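Local coordinates for substrate-binding protein (Synechococcus sp., PDB 6WPN) that probably binds an oligosaccharide or related sugar in the periplasm and hands it to a membrane transporter, as solute-binding proteins do, at residues P92-S100 against V380-K389; L208-N217 against E417-W428. All blocks are in the same frame, centred on the assembly; numbering follows the deposited sequence.

Contact 1 (P92-S100 against V380-K389)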
loop_
_atom_site.group_PDB
_atom_site.type_symbol
_atom_site.label_atom_id
_atom_site.label_comp_id
_atom_site.label_asym_id
_atom_site.label_seq_id
_atom_site.Cartn_x
_atom_site.Cartn_y
_atom_site.Cartn_z
ATOM N N PRO A 92 -4.199 -6.427 4.737
ATOM C CA PRO A 92 -4.715 -7.759 4.360
ATOM C C PRO A 92 -3.644 -8.843 4.382
ATOM O O PRO A 92 -3.913 -9.941 4.892
ATOM C CB PRO A 92 -5.285 -7.541 2.944
ATOM C CG PRO A 92 -4.986 -6.098 2.583
ATOM C CD PRO A 92 -4.756 -5.377 3.870
ATOM N N PRO A 93 -2.437 -8.615 3.833
ATOM C CA PRO A 93 -1.431 -9.697 3.892
ATOM C C PRO A 93 -1.070 -10.125 5.305
ATOM O O PRO A 93 -1.141 -11.319 5.625
ATOM C CB PRO A 93 -0.227 -9.091 3.160
ATOM C CG PRO A 93 -0.805 -8.085 2.265
ATOM C CD PRO A 93 -1.920 -7.477 3.048
ATOM N N PHE A 94 -0.682 -9.181 6.165
ATOM C CA PHE A 94 -0.287 -9.549 7.522
ATOM C C PHE A 94 -1.462 -10.076 8.333
ATOM O O PHE A 94 -1.277 -10.943 9.195
ATOM C CB PHE A 94 0.369 -8.366 8.228
ATOM C CG PHE A 94 0.973 -8.722 9.553
ATOM C CD1 PHE A 94 0.688 -7.977 10.681
ATOM C CD2 PHE A 94 1.822 -9.811 9.671
ATOM C CE1 PHE A 94 1.240 -8.305 11.906
ATOM C CE2 PHE A 94 2.373 -10.148 10.893
ATOM C CZ PHE A 94 2.083 -9.392 12.012
ATOM N N ALA A 95 -2.671 -9.572 8.077
ATOM C CA ALA A 95 -3.839 -10.056 8.806
ATOM C C ALA A 95 -4.108 -11.526 8.508
ATOM O O ALA A 95 -4.588 -12.257 9.381
ATOM C CB ALA A 95 -5.062 -9.207 8.464
ATOM N N ALA A 96 -3.818 -11.971 7.283
ATOM C CA ALA A 96 -4.030 -13.370 6.929
ATOM C C ALA A 96 -3.037 -14.284 7.639
ATOM O O ALA A 96 -3.407 -15.373 8.092
ATOM C CB ALA A 96 -3.936 -13.550 5.414
ATOM N N ASN A 97 -1.771 -13.864 7.738
ATOM C CA ASN A 97 -0.792 -14.645 8.490
ATOM C C ASN A 97 -1.227 -14.831 9.940
ATOM O O ASN A 97 -1.101 -15.928 10.497
ATOM C CB ASN A 97 0.585 -13.972 8.424
ATOM C CG ASN A 97 1.596 -14.764 7.600
ATOM O OD1 ASN A 97 1.280 -15.814 7.042
ATOM N ND2 ASN A 97 2.822 -14.256 7.525
ATOM N N LEU A 98 -1.761 -13.776 10.560
ATOM C CA LEU A 98 -2.175 -13.873 11.956
ATOM C C LEU A 98 -3.467 -14.665 12.108
ATOM O O LEU A 98 -3.625 -15.422 13.072
ATOM C CB LEU A 98 -2.339 -12.479 12.557
ATOM C CG LEU A 98 -1.084 -11.616 12.684
ATOM C CD1 LEU A 98 -1.433 -10.253 13.256
ATOM C CD2 LEU A 98 -0.054 -12.303 13.552
ATOM N N ALA A 99 -4.401 -14.514 11.165
ATOM C CA ALA A 99 -5.700 -15.157 11.330
ATOM C C ALA A 99 -5.656 -16.644 11.028
ATOM O O ALA A 99 -6.468 -17.401 11.571
ATOM C CB ALA A 99 -6.738 -14.488 10.433
ATOM N N SER A 100 -4.736 -17.083 10.168
ATOM C CA SER A 100 -4.583 -18.511 9.923
ATOM C C SER A 100 -4.124 -19.245 11.176
ATOM O O SER A 100 -4.256 -20.471 11.252
ATOM C CB SER A 100 -3.604 -18.757 8.774
ATOM O OG SER A 100 -2.305 -18.289 9.094
ATOM N N VAL A 380 -7.601 -4.786 -4.468
ATOM C CA VAL A 380 -6.452 -5.191 -3.670
ATOM C C VAL A 380 -5.769 -6.289 -4.476
ATOM O O VAL A 380 -6.400 -7.294 -4.824
ATOM C CB VAL A 380 -6.869 -5.695 -2.283
ATOM C CG1 VAL A 380 -5.713 -6.408 -1.605
ATOM C CG2 VAL A 380 -7.360 -4.541 -1.426
ATOM N N LEU A 381 -4.483 -6.106 -4.765
ATOM C CA LEU A 381 -3.808 -6.982 -5.717
ATOM C C LEU A 381 -2.962 -8.069 -5.069
ATOM O O LEU A 381 -2.971 -9.208 -5.547
ATOM C CB LEU A 381 -2.926 -6.150 -6.654
ATOM C CG LEU A 381 -3.633 -5.110 -7.527
ATOM C CD1 LEU A 381 -2.626 -4.356 -8.377
ATOM C CD2 LEU A 381 -4.685 -5.770 -8.403
ATOM N N VAL A 382 -2.230 -7.763 -4.003
ATOM C CA VAL A 382 -1.540 -8.823 -3.272
ATOM C C VAL A 382 -2.611 -9.689 -2.611
ATOM O O VAL A 382 -3.397 -9.189 -1.793
ATOM C CB VAL A 382 -0.528 -8.252 -2.263
ATOM C CG1 VAL A 382 0.588 -7.533 -3.002
ATOM C CG2 VAL A 382 -1.191 -7.296 -1.280
ATOM N N PRO A 383 -2.716 -10.969 -2.965
ATOM C CA PRO A 383 -3.772 -11.802 -2.374
ATOM C C PRO A 383 -3.572 -11.938 -0.871
ATOM O O PRO A 383 -2.484 -12.277 -0.401
ATOM C CB PRO A 383 -3.619 -13.143 -3.101
ATOM C CG PRO A 383 -2.207 -13.155 -3.588
ATOM C CD PRO A 383 -1.869 -11.725 -3.904
ATOM N N ALA A 384 -4.630 -11.642 -0.116
ATOM C CA ALA A 384 -4.568 -11.702 1.339
ATOM C C ALA A 384 -4.425 -13.143 1.807
ATOM O O ALA A 384 -5.380 -13.735 2.319
ATOM C CB ALA A 384 -5.814 -11.065 1.954
ATOM N N THR A 385 -3.243 -13.718 1.612
ATOM C CA THR A 385 -2.961 -15.100 1.954
ATOM C C THR A 385 -1.792 -15.187 2.934
ATOM O O THR A 385 -1.023 -14.232 3.084
ATOM C CB THR A 385 -2.639 -15.896 0.682
ATOM O OG1 THR A 385 -1.392 -15.433 0.154
ATOM C CG2 THR A 385 -3.727 -15.692 -0.362
ATOM N N PRO A 386 -1.653 -16.307 3.647
ATOM C CA PRO A 386 -0.521 -16.462 4.570
ATOM C C PRO A 386 0.809 -16.635 3.846
ATOM O O PRO A 386 0.897 -17.312 2.820
ATOM C CB PRO A 386 -0.889 -17.715 5.377
ATOM C CG PRO A 386 -2.366 -17.786 5.294
ATOM C CD PRO A 386 -2.705 -17.303 3.917
ATOM N N GLY A 387 1.853 -16.020 4.394
ATOM C CA GLY A 387 3.185 -16.199 3.845
ATOM C C GLY A 387 3.498 -15.469 2.557
ATOM O O GLY A 387 4.393 -15.903 1.822
ATOM N N VAL A 388 2.790 -14.378 2.251
ATOM C CA VAL A 388 3.032 -13.667 0.998
ATOM C C VAL A 388 4.324 -12.862 1.064
ATOM O O VAL A 388 4.946 -12.591 0.030
ATOM C CB VAL A 388 1.830 -12.768 0.647
ATOM C CG1 VAL A 388 1.807 -11.536 1.527
ATOM C CG2 VAL A 388 1.868 -12.376 -0.823
ATOM N N LYS A 389 4.753 -12.467 2.263
ATOM C CA LYS A 389 6.017 -11.752 2.382
ATOM C C LYS A 389 7.213 -12.683 2.238
ATOM O O LYS A 389 8.263 -12.259 1.743
ATOM C CB LYS A 389 6.070 -10.990 3.706
ATOM C CG LYS A 389 5.220 -9.721 3.696
ATOM C CD LYS A 389 5.736 -8.723 2.660
ATOM C CE LYS A 389 4.832 -7.505 2.531
ATOM N NZ LYS A 389 3.502 -7.852 1.952
#

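Contact 2 (L208-N217 against E417-W428)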
loop_
_atom_site.group_PDB
_atom_site.type_symbol
_atom_site.label_atom_id
_atom_site.label_comp_id
_atom_site.label_asym_id
_atom_site.label_seq_id
_atom_site.Cartn_x
_atom_site.Cartn_y
_atom_site.Cartn_z
ATOM N N LEU A 208 0.102 -17.761 -6.505
ATOM C CA LEU A 208 -0.148 -18.984 -5.755
ATOM C C LEU A 208 -1.421 -19.652 -6.251
ATOM O O LEU A 208 -2.371 -18.983 -6.664
ATOM C CB LEU A 208 -0.297 -18.703 -4.253
ATOM C CG LEU A 208 0.818 -17.935 -3.540
ATOM C CD1 LEU A 208 0.457 -17.715 -2.079
ATOM C CD2 LEU A 208 2.136 -18.679 -3.665
ATOM N N ASP A 209 -1.429 -20.983 -6.217
ATOM C CA ASP A 209 -2.647 -21.728 -6.486
ATOM C C ASP A 209 -3.351 -22.073 -5.176
ATOM O O ASP A 209 -2.917 -21.694 -4.083
ATOM C CB ASP A 209 -2.330 -23.002 -7.272
ATOM C CG ASP A 209 -1.372 -23.939 -6.531
ATOM O OD1 ASP A 209 -1.077 -23.713 -5.337
ATOM O OD2 ASP A 209 -0.912 -24.917 -7.150
ATOM N N ALA A 210 -4.452 -22.812 -5.284
ATOM C CA ALA A 210 -5.040 -23.459 -4.122
ATOM C C ALA A 210 -4.158 -24.659 -3.800
ATOM O O ALA A 210 -4.021 -25.549 -4.645
ATOM C CB ALA A 210 -6.483 -23.873 -4.392
ATOM N N ARG A 211 -3.569 -24.663 -2.594
ATOM C CA ARG A 211 -2.563 -25.590 -2.055
ATOM C C ARG A 211 -1.325 -24.784 -1.689
ATOM O O ARG A 211 -0.367 -25.323 -1.125
ATOM C CB ARG A 211 -2.160 -26.716 -3.017
ATOM C CG ARG A 211 -3.080 -27.930 -3.034
ATOM C CD ARG A 211 -2.405 -29.103 -3.735
ATOM N NE ARG A 211 -1.595 -29.925 -2.839
ATOM C CZ ARG A 211 -0.437 -30.481 -3.185
ATOM N NH1 ARG A 211 0.237 -31.218 -2.312
ATOM N NH2 ARG A 211 0.055 -30.289 -4.402
ATOM N N GLN A 212 -1.340 -23.493 -2.035
ATOM C CA GLN A 212 -0.261 -22.559 -1.711
ATOM C C GLN A 212 1.043 -22.924 -2.415
ATOM O O GLN A 212 2.131 -22.574 -1.951
ATOM C CB GLN A 212 -0.054 -22.469 -0.198
ATOM C CG GLN A 212 -1.297 -22.013 0.530
ATOM C CD GLN A 212 -1.652 -20.586 0.206
ATOM O OE1 GLN A 212 -2.332 -20.300 -0.781
ATOM N NE2 GLN A 212 -1.191 -19.680 1.035
ATOM N N ARG A 213 0.945 -23.608 -3.548
ATOM C CA ARG A 213 2.117 -23.967 -4.329
ATOM C C ARG A 213 2.445 -22.850 -5.321
ATOM O O ARG A 213 1.593 -22.031 -5.675
ATOM C CB ARG A 213 1.866 -25.278 -5.077
ATOM C CG ARG A 213 1.852 -26.537 -4.206
ATOM C CD ARG A 213 3.119 -26.726 -3.383
ATOM N NE ARG A 213 3.271 -28.116 -2.952
ATOM C CZ ARG A 213 2.994 -28.565 -1.731
ATOM N NH1 ARG A 213 2.549 -27.733 -0.799
ATOM N NH2 ARG A 213 3.166 -29.852 -1.440
ATOM N N ALA A 214 3.701 -22.825 -5.767
ATOM C CA ALA A 214 4.140 -21.802 -6.712
ATOM C C ALA A 214 3.374 -21.926 -8.024
ATOM O O ALA A 214 3.318 -23.001 -8.626
ATOM C CB ALA A 214 5.643 -21.918 -6.963
ATOM N N ALA A 215 2.785 -20.819 -8.472
ATOM C CA ALA A 215 2.022 -20.807 -9.714
ATOM C C ALA A 215 2.563 -19.831 -10.752
ATOM O O ALA A 215 1.941 -19.668 -11.808
ATOM C CB ALA A 215 0.552 -20.488 -9.426
ATOM N N PHE A 216 3.705 -19.189 -10.497
ATOM C CA PHE A 216 4.188 -18.120 -11.364
ATOM C C PHE A 216 5.161 -18.594 -12.435
ATOM O O PHE A 216 5.613 -17.773 -13.239
ATOM C CB PHE A 216 4.853 -17.015 -10.536
ATOM C CG PHE A 216 5.926 -17.512 -9.612
ATOM C CD1 PHE A 216 7.222 -17.691 -10.067
ATOM C CD2 PHE A 216 5.643 -17.784 -8.285
ATOM C CE1 PHE A 216 8.212 -18.149 -9.220
ATOM C CE2 PHE A 216 6.630 -18.238 -7.431
ATOM C CZ PHE A 216 7.916 -18.420 -7.901
ATOM N N ASN A 217 5.523 -19.877 -12.459
ATOM C CA ASN A 217 6.378 -20.402 -13.524
ATOM C C ASN A 217 5.510 -20.669 -14.756
ATOM O O ASN A 217 5.271 -21.803 -15.174
ATOM C CB ASN A 217 7.116 -21.650 -13.060
ATOM C CG ASN A 217 8.174 -22.103 -14.047
ATOM O OD1 ASN A 217 8.521 -21.379 -14.982
ATOM N ND2 ASN A 217 8.700 -23.302 -13.839
ATOM N N GLU A 417 10.682 -20.547 -7.940
ATOM C CA GLU A 417 9.653 -21.580 -7.872
ATOM C C GLU A 417 10.069 -22.707 -6.933
ATOM O O GLU A 417 9.277 -23.166 -6.104
ATOM C CB GLU A 417 9.361 -22.121 -9.273
ATOM C CG GLU A 417 8.418 -23.307 -9.292
ATOM C CD GLU A 417 8.415 -24.030 -10.626
ATOM O OE1 GLU A 417 9.511 -24.305 -11.166
ATOM O OE2 GLU A 417 7.312 -24.315 -11.139
ATOM N N GLN A 418 11.315 -23.167 -7.054
ATOM C CA GLN A 418 11.773 -24.289 -6.242
ATOM C C GLN A 418 11.940 -23.894 -4.779
ATOM O O GLN A 418 11.628 -24.684 -3.881
ATOM C CB GLN A 418 13.082 -24.829 -6.813
ATOM C CG GLN A 418 12.914 -25.485 -8.171
ATOM C CD GLN A 418 14.234 -25.731 -8.872
ATOM O OE1 GLN A 418 15.278 -25.237 -8.445
ATOM N NE2 GLN A 418 14.198 -26.507 -9.950
ATOM N N GLN A 419 12.421 -22.676 -4.518
ATOM C CA GLN A 419 12.558 -22.218 -3.139
ATOM C C GLN A 419 11.201 -22.042 -2.468
ATOM O O GLN A 419 11.033 -22.407 -1.298
ATOM C CB GLN A 419 13.363 -20.923 -3.087
ATOM C CG GLN A 419 14.834 -21.123 -3.391
ATOM C CD GLN A 419 15.661 -19.892 -3.091
ATOM O OE1 GLN A 419 15.140 -18.884 -2.610
ATOM N NE2 GLN A 419 16.961 -19.966 -3.371
ATOM N N TRP A 420 10.222 -21.472 -3.177
ATOM C CA TRP A 420 8.897 -21.325 -2.582
ATOM C C TRP A 420 8.262 -22.684 -2.307
ATOM O O TRP A 420 7.631 -22.880 -1.263
ATOM C CB TRP A 420 7.982 -20.488 -3.477
ATOM C CG TRP A 420 6.561 -20.541 -2.996
ATOM C CD1 TRP A 420 5.545 -21.292 -3.514
ATOM C CD2 TRP A 420 6.014 -19.853 -1.863
ATOM N NE1 TRP A 420 4.395 -21.099 -2.785
ATOM C CE2 TRP A 420 4.657 -20.220 -1.767
ATOM C CE3 TRP A 420 6.538 -18.954 -0.926
ATOM C CZ2 TRP A 420 3.815 -19.716 -0.775
ATOM C CZ3 TRP A 420 5.703 -18.455 0.060
ATOM C CH2 TRP A 420 4.355 -18.838 0.127
ATOM N N ASN A 421 8.402 -23.631 -3.237
ATOM C CA ASN A 421 7.811 -24.948 -3.028
ATOM C C ASN A 421 8.503 -25.694 -1.895
ATOM O O ASN A 421 7.877 -26.527 -1.229
ATOM C CB ASN A 421 7.857 -25.758 -4.325
ATOM C CG ASN A 421 6.855 -25.267 -5.354
ATOM O OD1 ASN A 421 5.854 -24.641 -5.012
ATOM N ND2 ASN A 421 7.124 -25.542 -6.624
ATOM N N ARG A 422 9.789 -25.416 -1.669
ATOM C CA ARG A 422 10.463 -25.893 -0.466
ATOM C C ARG A 422 9.756 -25.391 0.787
ATOM O O ARG A 422 9.449 -26.167 1.700
ATOM C CB ARG A 422 11.914 -25.411 -0.472
ATOM C CG ARG A 422 12.889 -26.213 -1.312
ATOM C CD ARG A 422 14.169 -25.404 -1.510
ATOM N NE ARG A 422 14.652 -24.811 -0.265
ATOM C CZ ARG A 422 15.646 -23.928 -0.190
ATOM N NH1 ARG A 422 16.267 -23.527 -1.292
ATOM N NH2 ARG A 422 16.015 -23.437 0.985
ATOM N N TYR A 423 9.492 -24.084 0.842
ATOM C CA TYR A 423 8.818 -23.485 1.990
ATOM C C TYR A 423 7.373 -23.967 2.099
ATOM O O TYR A 423 6.896 -24.273 3.198
ATOM C CB TYR A 423 8.892 -21.959 1.867
ATOM C CG TYR A 423 8.172 -21.144 2.924
ATOM C CD1 TYR A 423 6.894 -20.648 2.699
ATOM C CD2 TYR A 423 8.787 -20.839 4.133
ATOM C CE1 TYR A 423 6.240 -19.887 3.659
ATOM C CE2 TYR A 423 8.144 -20.079 5.096
ATOM C CZ TYR A 423 6.871 -19.606 4.854
ATOM O OH TYR A 423 6.229 -18.851 5.811
ATOM N N ALA A 424 6.670 -24.057 0.966
ATOM C CA ALA A 424 5.242 -24.361 0.989
ATOM C C ALA A 424 4.958 -25.819 1.329
ATOM O O ALA A 424 3.907 -26.121 1.904
ATOM C CB ALA A 424 4.612 -24.008 -0.357
ATOM N N SER A 425 5.863 -26.735 0.984
ATOM C CA SER A 425 5.649 -28.126 1.360
ATOM C C SER A 425 5.848 -28.335 2.855
ATOM O O SER A 425 5.238 -29.237 3.439
ATOM C CB SER A 425 6.580 -29.047 0.568
ATOM O OG SER A 425 6.343 -28.941 -0.825
ATOM N N ALA A 426 6.669 -27.505 3.493
ATOM C CA ALA A 426 6.887 -27.646 4.927
ATOM C C ALA A 426 5.760 -27.017 5.737
ATOM O O ALA A 426 5.368 -27.553 6.780
ATOM C CB ALA A 426 8.230 -27.025 5.313
ATOM N N ARG A 427 5.220 -25.891 5.269
ATOM C CA ARG A 427 4.180 -25.188 6.013
ATOM C C ARG A 427 2.797 -25.773 5.732
ATOM O O ARG A 427 1.974 -25.893 6.648
ATOM C CB ARG A 427 4.240 -23.692 5.687
ATOM C CG ARG A 427 3.339 -22.803 6.535
ATOM C CD ARG A 427 3.850 -21.363 6.546
ATOM N NE ARG A 427 2.871 -20.430 7.099
ATOM C CZ ARG A 427 3.052 -19.114 7.192
ATOM N NH1 ARG A 427 4.183 -18.560 6.774
ATOM N NH2 ARG A 427 2.099 -18.348 7.707
ATOM N N TRP A 428 2.521 -26.133 4.478
ATOM C CA TRP A 428 1.243 -26.724 4.075
ATOM C C TRP A 428 1.509 -28.011 3.303
ATOM O O TRP A 428 1.491 -28.023 2.064
ATOM C CB TRP A 428 0.414 -25.744 3.242
ATOM C CG TRP A 428 0.223 -24.407 3.890
ATOM C CD1 TRP A 428 -0.697 -24.085 4.844
ATOM C CD2 TRP A 428 0.967 -23.209 3.629
ATOM N NE1 TRP A 428 -0.573 -22.762 5.194
ATOM C CE2 TRP A 428 0.441 -22.202 4.463
ATOM C CE3 TRP A 428 2.025 -22.892 2.770
ATOM C CZ2 TRP A 428 0.936 -20.898 4.464
ATOM C CZ3 TRP A 428 2.516 -21.599 2.775
ATOM C CH2 TRP A 428 1.972 -20.617 3.616
#

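Contact 1 (P92-S100 against V380-K389)
Pro-93 rests against two valines of 380-389. Its CG meets Val-382 CG2 at 3.7 Å, the two side chains crossing at about a right angle, while its CB packs 3.6 Å from Val-388 CG1. Val-388 carries that methyl between its own backbone N and carbonyl carbon (chi1 75°), an unusual setting for valine that turns CG1 onto the proline. Pro-93 suits both its duties: its ring offers a rigid apolar surface to both valine methyls, and its lack of an N-H costs nothing in the first turn of helix 92-99. Pro-92 extends the surface, its CB lying 3.7 Å from Ala-384 CB. One turn on, Ala-96 is small enough for its methyl to come down on the Ala-384 carbonyl, with CB 3.4 Å from O.

Beyond this the chain bends through a type II turn from Thr-385 to Val-388. Pro-386 and Gly-387 occupy the two central positions as the textbook pattern prefers, the glycine accepting a positive phi. Pro-386 CG reaches Ser-100 CB at 3.8 Å, and Ser-100 OG bonds back to Asn-97 O. At the polar edge Gly-387 N donates to Asn-97 OD1 (2.7 Å), bent at 132° and coming from above the amide's carbonyl plane. Asn-97 makes this reach with chi1 at -111°, away from a staggered value, which suggests some torsional cost. Since Gly-387 is the N-cap residue, the bond ties helix 92-99 to the start of helix 388-403.

Both segments issue from strands of the central sheet, 87-90 and 378-379, that pair with strand 295-303, as fits the alpha/beta architecture of solute-binding proteins. Leu-98 turns to Leu-90 and to Leu-75 of helix 72-80, whereas Val-382 also touches Glu-198 of helix 195-202.

Contact 2 (L208-N217 against E417-W428)
Gln-212 lays its CG over the six-membered ring of Trp-428, 4.2 Å from the centroid and 16° off the normal, a CH-pi contact. Arg-427 CG covers the opposite face, and the broad indole is thus held flat between two aliphatic chains. The Gln-212 backbone is used as well: its O accepts from Trp-420 NE1 at 2.8 Å, lying somewhat out of the indole plane. Trp-420 suits this buried place because it joins one donor to a large apolar surface, against which Leu-208 CD2 packs 3.5 Å from CZ2 while Ala-214 CB touches CD1. Beside it, Asn-421 OD1 takes the Ala-214 N-H at 2.9 Å, in its carbonyl plane and nearly straight (169°), so the side-chain amide satisfies that N-H.

Arg-213 starts away from the helix but bends at chi2, bringing NH1 to Trp-428 O at 3.1 Å, in the guanidinium plane. Ser-425 OG lies over one face of that group and Arg-211 CZ over the other. A positive charge probably suits the carbonyl end of the helix, and the C-terminal carboxylate of Pro-429, a long and weak ion pair away, would probably ease the nearness of the two arginines. A methionine here would probably leave Trp-428 O without this donor and let the chain terminus move more freely. Asp-209 OD1 in turn fixes the Arg-213 backbone, accepting its N-H at 2.7 Å across the type II turn from Asp-209 to Gln-212. At the far end Asn-217 ND2 bonds weakly to both carboxylate oxygens of Glu-417, with amide and carboxylate planes 85° apart.

The loop runs along the C-terminal part of helix 409-427, the last of the chain, on its way from helix 195-202 to helix 219-233, with Leu-391 of helix 388-403 behind Leu-208 and Trp-420.

In the fold
Both contacts are partly buried, but the centre of contact 1 lies about 13 Å from the chain's centre and that of contact 2 about 24 Å. Contact 1 joins segments that follow strands of the mixed sheet, and relies on small apolar residues and prolines with one cross-bond. Contact 2, against the last helix, is more polar: an indole N-H and a side-chain amide of the helix serve the loop backbone, and a loop arginine meets a carbonyl just past the helix. Between them, Asn-97 OD1 probably accepts a second hydrogen bond from Arg-427 NH2, Gly-387 O packs on Trp-420, and Pro-386 O on Trp-428. Segment 380-389 leads into helix 388-403; 417-428 covers the end of the next, 409-427.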